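Local coordinates for glucose-6-phosphate isomerase like protein (Thermus thermophilus, PDB 1WIW) that probably interconverts phosphorylated sugars as a glucose-6-phosphate and mannose-6-phosphate isomerase of the PGI/PMI family, and has two sugar isomerase (SIS) domains, at residues R2-E7 against L156-L161; L11-G16 against G274-D279; G16-L21 against M262-Y267; R185-L190 against Y267-L272. All blocks are in the same frame, centred on the assembly; numbering follows the deposited sequence.

Contact 1 (R2-E7 against L156-L161); sequences RDLDRE and LAYTLL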
loop_
_atom_site.group_PDB
_atom_site.type_symbol
_atom_site.label_atom_id
_atom_site.label_comp_id
_atom_site.label_asym_id
_atom_site.label_seq_id
_atom_site.Cartn_x
_atom_site.Cartn_y
_atom_site.Cartn_z
ATOM N N ARG B 2 20.687 15.300 18.755
ATOM C CA ARG B 2 19.919 15.457 19.985
ATOM C C ARG B 2 19.917 14.182 20.828
ATOM O O ARG B 2 19.963 13.069 20.298
ATOM C CB ARG B 2 18.487 15.893 19.655
ATOM C CG ARG B 2 18.432 17.231 18.901
ATOM C CD ARG B 2 17.009 17.712 18.679
ATOM N NE ARG B 2 16.976 19.023 18.030
ATOM C CZ ARG B 2 17.255 19.236 16.749
ATOM N NH1 ARG B 2 17.206 20.466 16.252
ATOM N NH2 ARG B 2 17.568 18.223 15.955
ATOM N N ASP B 3 19.874 14.367 22.146
ATOM C CA ASP B 3 19.898 13.268 23.103
ATOM C C ASP B 3 18.509 13.056 23.703
ATOM O O ASP B 3 17.968 13.937 24.365
ATOM C CB ASP B 3 20.927 13.591 24.194
ATOM C CG ASP B 3 21.074 12.487 25.226
ATOM O OD1 ASP B 3 22.046 12.548 26.013
ATOM O OD2 ASP B 3 20.229 11.570 25.267
ATOM N N LEU B 4 17.938 11.880 23.453
ATOM C CA LEU B 4 16.610 11.536 23.945
ATOM C C LEU B 4 16.580 11.325 25.454
ATOM O O LEU B 4 15.524 11.063 26.036
ATOM C CB LEU B 4 16.091 10.280 23.225
ATOM C CG LEU B 4 15.925 10.452 21.705
ATOM C CD1 LEU B 4 15.492 9.133 21.062
ATOM C CD2 LEU B 4 14.897 11.549 21.425
ATOM N N ASP B 5 17.740 11.445 26.094
ATOM C CA ASP B 5 17.804 11.283 27.535
ATOM C C ASP B 5 18.047 12.620 28.253
ATOM O O ASP B 5 18.337 12.652 29.449
ATOM C CB ASP B 5 18.855 10.224 27.893
ATOM C CG ASP B 5 18.390 8.808 27.533
ATOM O OD1 ASP B 5 19.220 7.886 27.437
ATOM O OD2 ASP B 5 17.171 8.614 27.352
ATOM N N ARG B 6 17.910 13.720 27.512
ATOM C CA ARG B 6 18.050 15.062 28.080
ATOM C C ARG B 6 16.660 15.700 28.042
ATOM O O ARG B 6 15.990 15.706 27.001
ATOM C CB ARG B 6 19.059 15.906 27.280
ATOM C CG ARG B 6 20.529 15.544 27.556
ATOM C CD ARG B 6 21.491 16.350 26.683
ATOM N NE ARG B 6 21.439 17.788 26.951
ATOM C CZ ARG B 6 22.260 18.435 27.776
ATOM N NH1 ARG B 6 22.125 19.745 27.949
ATOM N NH2 ARG B 6 23.217 17.781 28.420
ATOM N N GLU B 7 16.231 16.243 29.177
ATOM C CA GLU B 7 14.903 16.829 29.288
ATOM C C GLU B 7 14.542 17.959 28.327
ATOM O O GLU B 7 13.405 18.026 27.858
ATOM C CB GLU B 7 14.655 17.301 30.722
ATOM C CG GLU B 7 13.172 17.411 31.058
ATOM C CD GLU B 7 12.915 18.043 32.412
ATOM O OE1 GLU B 7 13.593 17.661 33.389
ATOM O OE2 GLU B 7 12.027 18.917 32.498
ATOM N N LEU B 156 15.586 2.535 18.250
ATOM C CA LEU B 156 15.221 2.442 16.832
ATOM C C LEU B 156 15.183 3.817 16.164
ATOM O O LEU B 156 15.550 3.959 14.998
ATOM C CB LEU B 156 13.860 1.753 16.666
ATOM C CG LEU B 156 13.378 1.543 15.219
ATOM C CD1 LEU B 156 14.446 0.783 14.429
ATOM C CD2 LEU B 156 12.052 0.771 15.206
ATOM N N ALA B 157 14.743 4.828 16.906
ATOM C CA ALA B 157 14.666 6.180 16.368
ATOM C C ALA B 157 16.052 6.618 15.903
ATOM O O ALA B 157 16.204 7.189 14.824
ATOM C CB ALA B 157 14.117 7.142 17.434
ATOM N N TYR B 158 17.064 6.339 16.715
ATOM C CA TYR B 158 18.431 6.695 16.357
ATOM C C TYR B 158 18.861 5.974 15.081
ATOM O O TYR B 158 19.567 6.539 14.248
ATOM C CB TYR B 158 19.386 6.362 17.506
ATOM C CG TYR B 158 19.429 7.430 18.578
ATOM C CD1 TYR B 158 19.913 8.708 18.291
ATOM C CD2 TYR B 158 18.971 7.174 19.865
ATOM C CE1 TYR B 158 19.936 9.709 19.261
ATOM C CE2 TYR B 158 18.989 8.166 20.846
ATOM C CZ TYR B 158 19.473 9.432 20.534
ATOM O OH TYR B 158 19.481 10.421 21.487
ATOM N N THR B 159 18.429 4.727 14.926
ATOM C CA THR B 159 18.764 3.941 13.736
ATOM C C THR B 159 18.089 4.499 12.476
ATOM O O THR B 159 18.636 4.413 11.368
ATOM C CB THR B 159 18.322 2.471 13.900
ATOM O OG1 THR B 159 18.994 1.889 15.024
ATOM C CG2 THR B 159 18.643 1.672 12.638
ATOM N N LEU B 160 16.894 5.060 12.648
ATOM C CA LEU B 160 16.142 5.616 11.529
ATOM C C LEU B 160 16.522 7.066 11.214
ATOM O O LEU B 160 16.162 7.594 10.160
ATOM C CB LEU B 160 14.637 5.508 11.823
ATOM C CG LEU B 160 13.873 4.263 11.341
ATOM C CD1 LEU B 160 14.769 3.050 11.287
ATOM C CD2 LEU B 160 12.674 4.025 12.245
ATOM N N LEU B 161 17.263 7.700 12.119
ATOM C CA LEU B 161 17.679 9.085 11.926
ATOM C C LEU B 161 18.449 9.251 10.617
ATOM O O LEU B 161 19.453 8.579 10.385
ATOM C CB LEU B 161 18.542 9.549 13.106
ATOM C CG LEU B 161 19.145 10.957 13.032
ATOM C CD1 LEU B 161 18.054 12.000 12.910
ATOM C CD2 LEU B 161 19.989 11.212 14.274
#
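With CG anti to its own carbonyl carbon (chi1 -83°), Tyr158 sends its phenol away from helix 152-160 and into the backbone between Arg2 and Leu4. Leu4 has the same kind of first torsion, and its side chain comes from the opposite direction, laying CD1 obliquely against the ring, 3.6 Å from Tyr158 CE2. The phenol oxygen is gripped twice. Tyr158 OH donates to Arg2 O at 2.9 Å, a bond in the carbonyl plane that uses a lone pair, with a C=O...donor angle of 129°; the carbonyl oxygen lies at the ring edge. In return Leu4 N donates to Tyr158 OH, also at 2.9 Å, with an N-H...O angle of 161°. One hydroxyl thus serves as donor and acceptor and bridges the two peptide groups flanking Asp3. The loop here is a type I beta turn from Asp3 to Arg6, combined with an Asx turn in which Asp5 N donates to Asp3 OD2 at 2.6 Å. It docks the N-terminal segment on the C-terminal SIS domain, where Tyr268 and Leu272 of helix 251-272 also pack on Leu4. A phenylalanine in place of Tyr158 would probably leave Arg2 O and Leu4 N without this shared partner. Beyond the turn, Asp5 forms a salt bridge with Lys154, while the guanidinium of Arg2 turns to Leu272 O.

Contact 2 (L11-G16 against G274-D279); sequences LVDRTG and GVDPGD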
loop_
_atom_site.group_PDB
_atom_site.type_symbol
_atom_site.label_atom_id
_atom_site.label_comp_id
_atom_site.label_asym_id
_atom_site.label_seq_id
_atom_site.Cartn_x
_atom_site.Cartn_y
_atom_site.Cartn_z
ATOM N N LEU B 11 10.968 19.780 24.996
ATOM C CA LEU B 11 10.237 21.047 24.987
ATOM C C LEU B 11 9.432 21.273 23.702
ATOM O O LEU B 11 8.396 21.933 23.719
ATOM C CB LEU B 11 11.207 22.213 25.212
ATOM C CG LEU B 11 11.825 22.238 26.616
ATOM C CD1 LEU B 11 12.922 23.278 26.702
ATOM C CD2 LEU B 11 10.727 22.513 27.637
ATOM N N VAL B 12 9.900 20.719 22.587
ATOM C CA VAL B 12 9.199 20.894 21.318
ATOM C C VAL B 12 7.859 20.137 21.276
ATOM O O VAL B 12 7.036 20.370 20.386
ATOM C CB VAL B 12 10.094 20.449 20.128
ATOM C CG1 VAL B 12 10.331 18.945 20.183
ATOM C CG2 VAL B 12 9.448 20.845 18.814
ATOM N N ASP B 13 7.646 19.243 22.241
ATOM C CA ASP B 13 6.407 18.460 22.335
ATOM C C ASP B 13 5.365 19.316 23.056
ATOM O O ASP B 13 4.889 18.961 24.135
ATOM C CB ASP B 13 6.651 17.168 23.133
ATOM C CG ASP B 13 5.426 16.261 23.183
ATOM O OD1 ASP B 13 5.432 15.295 23.979
ATOM O OD2 ASP B 13 4.462 16.506 22.426
ATOM N N ARG B 14 5.015 20.439 22.439
ATOM C CA ARG B 14 4.059 21.380 23.010
ATOM C C ARG B 14 2.679 20.841 23.394
ATOM O O ARG B 14 2.159 21.182 24.456
ATOM C CB ARG B 14 3.903 22.573 22.067
ATOM C CG ARG B 14 5.164 23.426 21.969
ATOM C CD ARG B 14 4.958 24.644 21.067
ATOM N NE ARG B 14 5.996 25.654 21.275
ATOM C CZ ARG B 14 6.073 26.805 20.610
ATOM N NH1 ARG B 14 5.173 27.104 19.681
ATOM N NH2 ARG B 14 7.048 27.664 20.882
ATOM N N THR B 15 2.083 20.009 22.549
ATOM C CA THR B 15 0.761 19.466 22.849
ATOM C C THR B 15 0.794 18.227 23.736
ATOM O O THR B 15 -0.250 17.672 24.074
ATOM C CB THR B 15 -0.017 19.138 21.558
ATOM O OG1 THR B 15 0.743 18.229 20.753
ATOM C CG2 THR B 15 -0.286 20.404 20.768
ATOM N N GLY B 16 1.993 17.796 24.115
ATOM C CA GLY B 16 2.123 16.635 24.981
ATOM C C GLY B 16 1.654 15.304 24.416
ATOM O O GLY B 16 0.776 14.658 24.986
ATOM N N GLY B 274 14.021 17.562 15.963
ATOM C CA GLY B 274 13.659 18.816 16.598
ATOM C C GLY B 274 12.338 19.404 16.146
ATOM O O GLY B 274 12.160 20.620 16.161
ATOM N N VAL B 275 11.406 18.556 15.723
ATOM C CA VAL B 275 10.107 19.059 15.301
ATOM C C VAL B 275 9.024 18.551 16.235
ATOM O O VAL B 275 9.188 17.532 16.911
ATOM C CB VAL B 275 9.755 18.648 13.851
ATOM C CG1 VAL B 275 10.750 19.278 12.879
ATOM C CG2 VAL B 275 9.739 17.129 13.720
ATOM N N ASP B 276 7.923 19.282 16.280
ATOM C CA ASP B 276 6.808 18.921 17.132
ATOM C C ASP B 276 6.139 17.663 16.581
ATOM O O ASP B 276 5.697 17.639 15.437
ATOM C CB ASP B 276 5.796 20.067 17.173
ATOM C CG ASP B 276 4.743 19.878 18.246
ATOM O OD1 ASP B 276 4.539 18.727 18.689
ATOM O OD2 ASP B 276 4.113 20.881 18.643
ATOM N N PRO B 277 6.069 16.597 17.392
ATOM C CA PRO B 277 5.443 15.333 16.982
ATOM C C PRO B 277 3.917 15.451 16.908
ATOM O O PRO B 277 3.247 14.621 16.287
ATOM C CB PRO B 277 5.896 14.362 18.066
ATOM C CG PRO B 277 5.979 15.245 19.282
ATOM C CD PRO B 277 6.641 16.492 18.746
ATOM N N GLY B 278 3.374 16.491 17.539
ATOM C CA GLY B 278 1.934 16.691 17.528
ATOM C C GLY B 278 1.437 17.233 16.199
ATOM O O GLY B 278 2.240 17.610 15.345
ATOM N N ASP B 279 0.118 17.272 16.023
ATOM C CA ASP B 279 -0.479 17.771 14.788
ATOM C C ASP B 279 -0.447 19.296 14.739
ATOM O O ASP B 279 -0.206 19.892 13.690
ATOM C CB ASP B 279 -1.944 17.324 14.660
ATOM C CG ASP B 279 -2.098 15.818 14.467
ATOM O OD1 ASP B 279 -1.135 15.157 14.017
ATOM O OD2 ASP B 279 -3.200 15.300 14.749
HETATM O O HOH W 1 -1.476 18.209 18.542
#
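Van der Waals contacts begin with Val12, which sets its two methyl branches against the backbone of 274-279. Val12 CG2, anti to that residue's own N, reaches within 3.3 Å of Asp276 N, and Val12 CG1 lies 3.7 Å from Val275 O. Farther along, Pro277 crosses the side chain of Asp13 at about a right angle, its CG 3.7 Å from Asp13 OD2. The touching parts run nearly parallel, their end-to-end directions 6° apart, yet no direct hydrogen bond joins them.

Polar groups meet through packing and water. Val12 O stands over one face of the Asp276 carboxylate, 3.2 Å from Asp276 CG; it is an acceptor, as are both carboxylate oxygens, and no bond forms. What fixes the carboxylate is an Asx turn: Gly278 N donates to Asp276 OD1 at 2.8 Å, from the other face and at an N-H...O angle of 158°. An alanine in place of Asp276 would probably leave Gly278 N without its side-chain acceptor and the turn less fixed. One water links Thr15 OG1 (3.1 Å) to Asp279 N, the latter bond weak.

Asp13 OD2 and Asp276 OD1, 4.3 Å apart, would probably repel each other, though the bonds that Asp13 receives from Tyr267 OH and from Leu17 N and Ala18 N would probably offset this. Those last two amides open helix 17-23, so the pair of loops sits between its N-terminus and the C-terminal end of helix 251-272, which Gly274 closes in a Schellman motif.

Contact 3 (G16-L21 against M262-Y267); sequences GLALEL and MAWTAY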
loop_
_atom_site.group_PDB
_atom_site.type_symbol
_atom_site.label_atom_id
_atom_site.label_comp_id
_atom_site.label_asym_id
_atom_site.label_seq_id
_atom_site.Cartn_x
_atom_site.Cartn_y
_atom_site.Cartn_z
ATOM N N GLY B 16 1.993 17.796 24.115
ATOM C CA GLY B 16 2.123 16.635 24.981
ATOM C C GLY B 16 1.654 15.304 24.416
ATOM O O GLY B 16 0.776 14.658 24.986
ATOM N N LEU B 17 2.242 14.873 23.306
ATOM C CA LEU B 17 1.854 13.598 22.721
ATOM C C LEU B 17 2.399 12.458 23.587
ATOM O O LEU B 17 1.849 11.361 23.599
ATOM C CB LEU B 17 2.386 13.476 21.289
ATOM C CG LEU B 17 1.865 12.284 20.479
ATOM C CD1 LEU B 17 0.350 12.390 20.358
ATOM C CD2 LEU B 17 2.509 12.261 19.092
ATOM N N ALA B 18 3.477 12.728 24.319
ATOM C CA ALA B 18 4.069 11.712 25.183
ATOM C C ALA B 18 3.034 11.260 26.212
ATOM O O ALA B 18 2.926 10.075 26.521
ATOM C CB ALA B 18 5.303 12.270 25.882
ATOM N N LEU B 19 2.263 12.211 26.732
ATOM C CA LEU B 19 1.236 11.883 27.716
ATOM C C LEU B 19 0.114 11.064 27.071
ATOM O O LEU B 19 -0.371 10.098 27.657
ATOM C CB LEU B 19 0.657 13.162 28.334
ATOM C CG LEU B 19 -0.591 12.979 29.209
ATOM C CD1 LEU B 19 -0.285 12.039 30.372
ATOM C CD2 LEU B 19 -1.062 14.332 29.714
ATOM N N GLU B 20 -0.298 11.450 25.869
ATOM C CA GLU B 20 -1.360 10.726 25.176
ATOM C C GLU B 20 -0.906 9.299 24.849
ATOM O O GLU B 20 -1.676 8.344 24.979
ATOM C CB GLU B 20 -1.770 11.459 23.891
ATOM C CG GLU B 20 -2.969 10.837 23.193
ATOM C CD GLU B 20 -3.466 11.644 21.995
ATOM O OE1 GLU B 20 -4.421 11.183 21.326
ATOM O OE2 GLU B 20 -2.913 12.738 21.728
ATOM N N LEU B 21 0.344 9.161 24.424
ATOM C CA LEU B 21 0.897 7.847 24.109
ATOM C C LEU B 21 0.858 6.991 25.366
ATOM O O LEU B 21 0.461 5.822 25.326
ATOM C CB LEU B 21 2.349 7.981 23.629
ATOM C CG LEU B 21 2.580 8.389 22.167
ATOM C CD1 LEU B 21 4.027 8.845 21.970
ATOM C CD2 LEU B 21 2.255 7.205 21.256
HETATM N N MSE B 262 5.805 1.477 17.305
HETATM C CA MSE B 262 6.199 2.345 16.198
HETATM C C MSE B 262 5.690 3.772 16.417
HETATM O O MSE B 262 6.316 4.730 15.972
HETATM C CB MSE B 262 5.681 1.796 14.867
HETATM C CG MSE B 262 6.366 0.502 14.443
HETATM SE SE MSE B 262 8.307 0.684 14.219
HETATM C CE MSE B 262 8.451 -0.092 12.481
ATOM N N ALA B 263 4.558 3.922 17.098
ATOM C CA ALA B 263 4.038 5.264 17.367
ATOM C C ALA B 263 5.053 5.954 18.272
ATOM O O ALA B 263 5.410 7.110 18.055
ATOM C CB ALA B 263 2.677 5.191 18.054
ATOM N N TRP B 264 5.519 5.230 19.286
ATOM C CA TRP B 264 6.521 5.758 20.203
ATOM C C TRP B 264 7.825 6.046 19.460
ATOM O O TRP B 264 8.489 7.048 19.715
ATOM C CB TRP B 264 6.798 4.755 21.330
ATOM C CG TRP B 264 5.954 4.965 22.559
ATOM C CD1 TRP B 264 4.971 4.147 23.028
ATOM C CD2 TRP B 264 6.044 6.058 23.484
ATOM N NE1 TRP B 264 4.441 4.658 24.194
ATOM C CE2 TRP B 264 5.081 5.831 24.494
ATOM C CE3 TRP B 264 6.846 7.207 23.557
ATOM C CZ2 TRP B 264 4.895 6.712 25.568
ATOM C CZ3 TRP B 264 6.662 8.087 24.630
ATOM C CH2 TRP B 264 5.694 7.833 25.619
ATOM N N THR B 265 8.193 5.157 18.539
ATOM C CA THR B 265 9.424 5.327 17.780
ATOM C C THR B 265 9.326 6.602 16.937
ATOM O O THR B 265 10.251 7.412 16.914
ATOM C CB THR B 265 9.676 4.104 16.870
ATOM O OG1 THR B 265 9.810 2.930 17.685
ATOM C CG2 THR B 265 10.944 4.293 16.042
ATOM N N ALA B 266 8.193 6.771 16.260
ATOM C CA ALA B 266 7.956 7.947 15.432
ATOM C C ALA B 266 8.017 9.204 16.301
ATOM O O ALA B 266 8.508 10.242 15.863
ATOM C CB ALA B 266 6.594 7.842 14.755
ATOM N N TYR B 267 7.513 9.097 17.530
ATOM C CA TYR B 267 7.515 10.214 18.479
ATOM C C TYR B 267 8.949 10.671 18.745
ATOM O O TYR B 267 9.268 11.863 18.644
ATOM C CB TYR B 267 6.871 9.782 19.804
ATOM C CG TYR B 267 6.979 10.807 20.923
ATOM C CD1 TYR B 267 6.117 11.906 20.986
ATOM C CD2 TYR B 267 7.974 10.699 21.892
ATOM C CE1 TYR B 267 6.249 12.878 21.994
ATOM C CE2 TYR B 267 8.117 11.663 22.899
ATOM C CZ TYR B 267 7.257 12.748 22.943
ATOM O OH TYR B 267 7.430 13.710 23.920
#
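The indole of Trp264 carries Leu21 on one face: CB sits 3.4 Å from Trp264 CZ2, offset toward the rim, while CD1 stands over the six-membered ring. This second approach is a CH-pi contact, with Leu21 CD1 3.7 Å from the ring centroid and 14° off the normal. The Tyr267 ring is met obliquely by Ala18, Leu17 and Leu21. Ala18 CB comes within 3.2 Å of Tyr267 OH, and Leu17 CB lies 4.0 Å from Tyr267 CE1. Leu21 therefore wedges between two aromatic side chains one helical turn apart, CD1 reaching Tyr267 CB at 3.7 Å; its other branch, CD2, rests 3.8 Å from Ala263 CB. The two helices form a nearly antiparallel pair, with segment axes at 169° and 10.9 Å apart at closest approach. Helix 17-23, in the N-terminal part of the chain, packs in this way on helix 251-272 of the C-terminal SIS domain. Tyr267, with CG anti to the backbone N (chi1 173°), extends toward helix 17-23, and its hydroxyl is bonded to Asp13. Trp264 makes an edge-to-face contact with Tyr260, whose own hydroxyl is bonded to Leu21 O.

Contact 4 (R185-L190 against Y267-L272); sequences RVAKSL and YYLALL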
loop_
_atom_site.group_PDB
_atom_site.type_symbol
_atom_site.label_atom_id
_atom_site.label_comp_id
_atom_site.label_asym_id
_atom_site.label_seq_id
_atom_site.Cartn_x
_atom_site.Cartn_y
_atom_site.Cartn_z
ATOM N N ARG B 185 2.827 11.437 10.002
ATOM C CA ARG B 185 2.078 12.346 10.859
ATOM C C ARG B 185 2.762 12.764 12.152
ATOM O O ARG B 185 2.635 13.914 12.576
ATOM C CB ARG B 185 0.692 11.791 11.202
ATOM C CG ARG B 185 -0.205 12.926 11.681
ATOM C CD ARG B 185 -1.280 12.531 12.658
ATOM N NE ARG B 185 -2.388 11.845 12.019
ATOM C CZ ARG B 185 -3.658 12.016 12.365
ATOM N NH1 ARG B 185 -4.608 11.344 11.735
ATOM N NH2 ARG B 185 -3.977 12.875 13.325
ATOM N N VAL B 186 3.481 11.835 12.773
ATOM C CA VAL B 186 4.173 12.106 14.026
ATOM C C VAL B 186 5.628 12.528 13.819
ATOM O O VAL B 186 6.057 13.559 14.342
ATOM C CB VAL B 186 4.124 10.872 14.947
ATOM C CG1 VAL B 186 4.942 11.117 16.218
ATOM C CG2 VAL B 186 2.678 10.560 15.307
ATOM N N ALA B 187 6.384 11.746 13.051
ATOM C CA ALA B 187 7.789 12.068 12.816
ATOM C C ALA B 187 7.982 13.062 11.666
ATOM O O ALA B 187 9.086 13.567 11.460
ATOM C CB ALA B 187 8.587 10.784 12.552
ATOM N N LYS B 188 6.905 13.348 10.936
ATOM C CA LYS B 188 6.951 14.287 9.818
ATOM C C LYS B 188 8.034 13.834 8.833
ATOM O O LYS B 188 8.670 14.658 8.163
ATOM C CB LYS B 188 7.278 15.701 10.332
ATOM C CG LYS B 188 6.450 16.172 11.540
ATOM C CD LYS B 188 4.964 16.242 11.220
ATOM C CE LYS B 188 4.167 16.911 12.339
ATOM N NZ LYS B 188 4.210 16.158 13.628
ATOM N N SER B 189 8.225 12.519 8.750
ATOM C CA SER B 189 9.253 11.936 7.896
ATOM C C SER B 189 8.736 10.923 6.885
ATOM O O SER B 189 7.712 10.275 7.087
ATOM C CB SER B 189 10.334 11.269 8.760
ATOM O OG SER B 189 10.944 12.207 9.637
ATOM N N LEU B 190 9.483 10.791 5.798
ATOM C CA LEU B 190 9.158 9.887 4.712
ATOM C C LEU B 190 9.621 8.462 5.021
ATOM O O LEU B 190 10.642 8.265 5.670
ATOM C CB LEU B 190 9.848 10.380 3.436
ATOM C CG LEU B 190 9.604 9.649 2.119
ATOM C CD1 LEU B 190 8.170 9.881 1.680
ATOM C CD2 LEU B 190 10.575 10.163 1.052
ATOM N N TYR B 267 7.513 9.097 17.530
ATOM C CA TYR B 267 7.515 10.214 18.479
ATOM C C TYR B 267 8.949 10.671 18.745
ATOM O O TYR B 267 9.268 11.863 18.644
ATOM C CB TYR B 267 6.871 9.782 19.804
ATOM C CG TYR B 267 6.979 10.807 20.923
ATOM C CD1 TYR B 267 6.117 11.906 20.986
ATOM C CD2 TYR B 267 7.974 10.699 21.892
ATOM C CE1 TYR B 267 6.249 12.878 21.994
ATOM C CE2 TYR B 267 8.117 11.663 22.899
ATOM C CZ TYR B 267 7.257 12.748 22.943
ATOM O OH TYR B 267 7.430 13.710 23.920
ATOM N N TYR B 268 9.804 9.713 19.100
ATOM C CA TYR B 268 11.208 10.001 19.376
ATOM C C TYR B 268 11.963 10.483 18.137
ATOM O O TYR B 268 12.850 11.329 18.244
ATOM C CB TYR B 268 11.895 8.765 19.971
ATOM C CG TYR B 268 11.442 8.465 21.385
ATOM C CD1 TYR B 268 10.884 7.227 21.719
ATOM C CD2 TYR B 268 11.535 9.442 22.387
ATOM C CE1 TYR B 268 10.419 6.967 23.023
ATOM C CE2 TYR B 268 11.075 9.194 23.687
ATOM C CZ TYR B 268 10.516 7.959 23.997
ATOM O OH TYR B 268 10.023 7.734 25.266
ATOM N N LEU B 269 11.614 9.965 16.961
ATOM C CA LEU B 269 12.300 10.402 15.749
ATOM C C LEU B 269 12.022 11.887 15.510
ATOM O O LEU B 269 12.919 12.644 15.141
ATOM C CB LEU B 269 11.853 9.573 14.538
ATOM C CG LEU B 269 12.488 9.937 13.187
ATOM C CD1 LEU B 269 14.014 9.903 13.282
ATOM C CD2 LEU B 269 12.011 8.963 12.130
ATOM N N ALA B 270 10.777 12.306 15.720
ATOM C CA ALA B 270 10.423 13.711 15.547
ATOM C C ALA B 270 11.287 14.560 16.479
ATOM O O ALA B 270 11.805 15.608 16.075
ATOM C CB ALA B 270 8.945 13.931 15.862
ATOM N N LEU B 271 11.449 14.103 17.721
ATOM C CA LEU B 271 12.265 14.833 18.688
ATOM C C LEU B 271 13.710 14.919 18.204
ATOM O O LEU B 271 14.372 15.940 18.392
ATOM C CB LEU B 271 12.205 14.169 20.072
ATOM C CG LEU B 271 10.820 14.128 20.736
ATOM C CD1 LEU B 271 10.961 13.736 22.205
ATOM C CD2 LEU B 271 10.153 15.493 20.630
ATOM N N LEU B 272 14.202 13.853 17.580
ATOM C CA LEU B 272 15.567 13.859 17.056
ATOM C C LEU B 272 15.730 14.898 15.939
ATOM O O LEU B 272 16.807 15.468 15.766
ATOM C CB LEU B 272 15.952 12.467 16.543
ATOM C CG LEU B 272 16.161 11.388 17.614
ATOM C CD1 LEU B 272 16.500 10.061 16.949
ATOM C CD2 LEU B 272 17.284 11.805 18.549
#
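Val186 points its CB toward helix 251-272 and branches there, and the methyl CG1 meets the helix backbone. That branch is anti to the valine's own N (chi1 176°), which brings CG1 to 3.5 Å from both Tyr267 N and Tyr267 CA. Tyr267 CB is farther off, 4.3 Å from Val186 CG1, and the tyrosine ring leads away, carrying its hydroxyl to Asp13. The same methyl is also in touch with Leu17 of helix 17-23, so Val186 fills the angle between two helices.

One residue on, the backbones draw together: the CA atoms of Ala187 and Ala270 are 4.1 Å apart, a spacing possible because both side chains stop at CB. Ala270 CB packs 3.3 Å from Val186 O and 3.8 Å from Ala187 CA. Ala187 CB in turn lies against Leu269, 3.9 Å from its CD2.

The segment starts on the last residue of helix 174-185, and Lys188, with positive phi, is the first residue to leave helical geometry. Its chain folds back so that NZ donates to Arg185 O at 2.9 Å. Asp276 O and Gly278 O accept from the same amine, joining this bend to the loop after helix 251-272. Ser189 OG donates to Ala187 O at 2.9 Å, from above the carbonyl plane. Arg185 and Lys188 also reach the second subunit, where Glu200 of that chain forms a salt bridge with Arg185.

Between 185-190 and 267-272 there is no hydrogen bond, so their closeness rests on small apolar groups, while the buried lysine amine is satisfied by backbone carbonyls that would probably stabilise its charge.

How the contacts relate
The four contacts lie on the same side of the chain's centre, with centres about 9 to 15 Å apart. Contacts 3 and 4 share Tyr267 and use successive parts of helix 251-272; contact 2 involves the loop just after that helix, and contact 1 reaches it through Arg2 and Tyr158 against Leu272. Along the chain, contacts 3 and 4 are nested inside the long loop closed by contact 2, whereas contact 1 closes before contact 4 opens. Contacts 1, 2 and 3 successively bring residues 2-21 to the C-terminal SIS domain, so the N-terminal end of the chain is packed against a domain that comes much later in the sequence, while contact 4 joins two parts within that domain.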